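Long-range contact in SusD family protein (Bacteroides uniformis, PDB 7KV1), which probably binds beta-glucan at the cell surface of a human gut bacterium, as a member of the SusD family of glycan-binding proteins: residues 310-315 against 379-384. Sequence-based numbering, arbitrary orientation.
Sequences TVLPTL and QKYRPY
Pro313 lays the CB side of its ring over the backbone of the loop at Tyr381 to Pro383, joining the short helix 312-315 to the loop that follows strand 376-378 within the SusD-family fold. No hydrogen bond crosses between the two segments; the contact rests on van der Waals packing and one bent CA-H...O approach. Pro313 CB lies 3.8 Å from Pro383 CB, and it also approaches Tyr381 O at 3.4 Å. That carbonyl oxygen is buried without a conventional partner; what it does meet is a CA-H...O contact from Pro313 CA, bent to 122° at the hydrogen. Leu312 covers the other end: its CG is anti to the backbone N (chi1 164°), and CD2 reaches Tyr381 CB at 3.7 Å, meeting the root of the ring obliquely. The phenol then leads away from the helix, its OH hydrogen-bonded to Arg404 N. Ahead of the helix, Thr310 OG1 accepts from Leu312 N in a capping bond (164° at the hydrogen). On the loop side, Arg382, whose CB points away from the helix, forms a salt bridge through NH1 with Asp324. Two of its nitrogens also converge on Pro383 O, NE at 3.0 Å and NH2 at 2.9 Å, with that oxygen close to the guanidinium plane.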
ATOM      1  N   THR A 310      -9.336   9.251  -9.566  1.00 28.23           N
ATOM      2  CA  THR A 310      -8.495   9.496  -8.368  1.00 27.01           C
ATOM      3  C   THR A 310      -7.906  10.892  -8.475  1.00 24.20           C
ATOM      4  O   THR A 310      -7.599  11.309  -9.607  1.00 27.68           O
ATOM      5  CB  THR A 310      -7.358   8.472  -8.216  1.00 28.89           C
ATOM      6  OG1 THR A 310      -6.484   8.972  -7.202  1.00 28.72           O
ATOM      7  CG2 THR A 310      -6.567   8.247  -9.488  1.00 27.23           C
ATOM      8  N   VAL A 311      -7.732  11.561  -7.337  1.00 23.12           N
ATOM      9  CA  VAL A 311      -7.145  12.928  -7.255  1.00 25.21           C
ATOM     10  C   VAL A 311      -5.615  12.819  -7.199  1.00 24.44           C
ATOM     11  O   VAL A 311      -4.919  13.863  -7.225  1.00 23.01           O
ATOM     12  CB  VAL A 311      -7.714  13.670  -6.026  1.00 28.87           C
ATOM     13  CG1 VAL A 311      -7.255  13.066  -4.709  1.00 28.18           C
ATOM     14  CG2 VAL A 311      -7.388  15.140  -6.044  1.00 28.27           C
ATOM     15  N   LEU A 312      -5.090  11.600  -7.081  1.00 24.21           N
ATOM     16  CA  LEU A 312      -3.675  11.429  -6.690  1.00 23.66           C
ATOM     17  C   LEU A 312      -2.786  12.231  -7.640  1.00 21.99           C
ATOM     18  O   LEU A 312      -1.878  12.931  -7.196  1.00 20.96           O
ATOM     19  CB  LEU A 312      -3.313   9.942  -6.665  1.00 22.02           C
ATOM     20  CG  LEU A 312      -1.814   9.673  -6.651  1.00 23.60           C
ATOM     21  CD1 LEU A 312      -1.170  10.242  -5.390  1.00 24.96           C
ATOM     22  CD2 LEU A 312      -1.559   8.180  -6.744  1.00 23.87           C
ATOM     23  N   PRO A 313      -2.956  12.152  -8.974  1.00 20.10           N
ATOM     24  CA  PRO A 313      -2.076  12.897  -9.880  1.00 22.68           C
ATOM     25  C   PRO A 313      -2.141  14.424  -9.679  1.00 21.46           C
ATOM     26  O   PRO A 313      -1.126  15.106  -9.843  1.00 22.35           O
ATOM     27  CB  PRO A 313      -2.532  12.435 -11.287  1.00 22.31           C
ATOM     28  CG  PRO A 313      -3.177  11.104 -11.035  1.00 20.99           C
ATOM     29  CD  PRO A 313      -3.863  11.249  -9.689  1.00 21.23           C
ATOM     30  N   THR A 314      -3.270  14.933  -9.181  1.00 23.30           N
ATOM     31  CA  THR A 314      -3.377  16.365  -8.824  1.00 22.83           C
ATOM     32  C   THR A 314      -2.509  16.629  -7.600  1.00 21.39           C
ATOM     33  O   THR A 314      -1.803  17.640  -7.606  1.00 22.80           O
ATOM     34  CB  THR A 314      -4.818  16.803  -8.562  1.00 23.87           C
ATOM     35  OG1 THR A 314      -5.507  16.670  -9.809  1.00 23.82           O
ATOM     36  CG2 THR A 314      -4.885  18.214  -8.006  1.00 22.42           C
ATOM     37  N   LEU A 315      -2.552  15.751  -6.603  1.00 19.71           N
ATOM     38  CA  LEU A 315      -1.845  15.968  -5.316  1.00 21.21           C
ATOM     39  C   LEU A 315      -0.335  16.102  -5.558  1.00 20.67           C
ATOM     40  O   LEU A 315       0.288  17.002  -4.917  1.00 20.29           O
ATOM     41  CB  LEU A 315      -2.161  14.816  -4.347  1.00 22.50           C
ATOM     42  CG  LEU A 315      -3.633  14.675  -3.955  1.00 23.35           C
ATOM     43  CD1 LEU A 315      -3.867  13.495  -3.036  1.00 24.98           C
ATOM     44  CD2 LEU A 315      -4.177  15.949  -3.336  1.00 27.54           C
ATOM     45  N   GLN A 379       6.862   9.743 -11.393  1.00 20.89           N
ATOM     46  CA  GLN A 379       6.411   9.470 -12.780  1.00 21.22           C
ATOM     47  C   GLN A 379       5.271   8.440 -12.780  1.00 20.49           C
ATOM     48  O   GLN A 379       4.431   8.496 -13.666  1.00 23.03           O
ATOM     49  CB  GLN A 379       7.630   9.042 -13.594  1.00 22.06           C
ATOM     50  CG  GLN A 379       7.276   8.555 -14.989  1.00 23.09           C
ATOM     51  CD  GLN A 379       6.939   9.686 -15.926  1.00 23.68           C
ATOM     52  OE1 GLN A 379       7.490  10.783 -15.828  1.00 24.70           O
ATOM     53  NE2 GLN A 379       6.036   9.403 -16.855  1.00 23.82           N
ATOM     54  N   LYS A 380       5.245   7.495 -11.843  1.00 22.04           N
ATOM     55  CA  LYS A 380       4.360   6.306 -11.930  1.00 20.26           C
ATOM     56  C   LYS A 380       2.896   6.753 -11.992  1.00 22.89           C
ATOM     57  O   LYS A 380       2.084   6.027 -12.636  1.00 19.96           O
ATOM     58  CB  LYS A 380       4.598   5.378 -10.737  1.00 19.66           C
ATOM     59  CG  LYS A 380       5.925   4.633 -10.811  1.00 20.42           C
ATOM     60  CD  LYS A 380       6.141   3.676  -9.649  1.00 18.85           C
ATOM     61  CE  LYS A 380       7.461   2.940  -9.750  1.00 19.00           C
ATOM     62  NZ  LYS A 380       7.784   2.302  -8.451  1.00 18.71           N
ATOM     63  N   TYR A 381       2.556   7.846 -11.285  1.00 21.88           N
ATOM     64  CA  TYR A 381       1.166   8.337 -11.165  1.00 22.66           C
ATOM     65  C   TYR A 381       1.102   9.817 -11.562  1.00 20.63           C
ATOM     66  O   TYR A 381       0.229  10.512 -11.060  1.00 21.13           O
ATOM     67  CB  TYR A 381       0.620   8.048  -9.753  1.00 21.24           C
ATOM     68  CG  TYR A 381       0.500   6.578  -9.423  1.00 23.22           C
ATOM     69  CD1 TYR A 381      -0.509   5.803  -9.978  1.00 22.77           C
ATOM     70  CD2 TYR A 381       1.356   5.967  -8.512  1.00 22.07           C
ATOM     71  CE1 TYR A 381      -0.640   4.457  -9.669  1.00 24.39           C
ATOM     72  CE2 TYR A 381       1.236   4.622  -8.194  1.00 22.02           C
ATOM     73  CZ  TYR A 381       0.231   3.861  -8.774  1.00 22.10           C
ATOM     74  OH  TYR A 381       0.068   2.535  -8.478  1.00 22.13           O
ATOM     75  N   ARG A 382       1.957  10.263 -12.484  1.00 20.12           N
ATOM     76  CA  ARG A 382       1.964  11.670 -12.919  1.00 20.71           C
ATOM     77  C   ARG A 382       0.701  11.946 -13.738  1.00 22.03           C
ATOM     78  O   ARG A 382       0.090  11.050 -14.329  1.00 18.80           O
ATOM     79  CB  ARG A 382       3.255  12.032 -13.653  1.00 23.44           C
ATOM     80  CG  ARG A 382       3.426  11.355 -15.003  1.00 24.73           C
ATOM     81  CD  ARG A 382       4.209  12.276 -15.897  1.00 27.96           C
ATOM     82  NE  ARG A 382       3.387  13.385 -16.330  1.00 27.87           N
ATOM     83  CZ  ARG A 382       3.779  14.339 -17.163  1.00 29.77           C
ATOM     84  NH1 ARG A 382       5.003  14.363 -17.653  1.00 27.87           N
ATOM     85  NH2 ARG A 382       2.935  15.297 -17.480  1.00 34.43           N
ATOM     86  N   PRO A 383       0.220  13.205 -13.721  1.00 21.71           N
ATOM     87  CA  PRO A 383      -0.960  13.577 -14.493  1.00 22.48           C
ATOM     88  C   PRO A 383      -0.607  13.659 -15.986  1.00 21.76           C
ATOM     89  O   PRO A 383       0.491  14.141 -16.311  1.00 23.61           O
ATOM     90  CB  PRO A 383      -1.361  14.952 -13.948  1.00 22.32           C
ATOM     91  CG  PRO A 383      -0.041  15.527 -13.458  1.00 21.93           C
ATOM     92  CD  PRO A 383       0.753  14.334 -12.950  1.00 23.36           C
ATOM     93  N   TYR A 384      -1.547  13.194 -16.805  1.00 22.73           N
ATOM     94  CA  TYR A 384      -1.605  13.324 -18.286  1.00 26.63           C
ATOM     95  C   TYR A 384      -3.012  13.739 -18.717  1.00 26.04           C
ATOM     96  O   TYR A 384      -3.961  13.135 -18.204  1.00 27.11           O
ATOM     97  CB  TYR A 384      -1.298  11.981 -18.951  1.00 26.57           C
ATOM     98  CG  TYR A 384       0.161  11.625 -18.929  1.00 28.25           C
ATOM     99  CD1 TYR A 384       1.074  12.391 -19.622  1.00 30.23           C
ATOM    100  CD2 TYR A 384       0.630  10.562 -18.186  1.00 28.42           C
ATOM    101  CE1 TYR A 384       2.422  12.092 -19.608  1.00 33.77           C
ATOM    102  CE2 TYR A 384       1.974  10.243 -18.167  1.00 27.58           C
ATOM    103  CZ  TYR A 384       2.867  11.011 -18.871  1.00 30.56           C
ATOM    104  OH  TYR A 384       4.186  10.736 -18.849  1.00 35.28           O
TER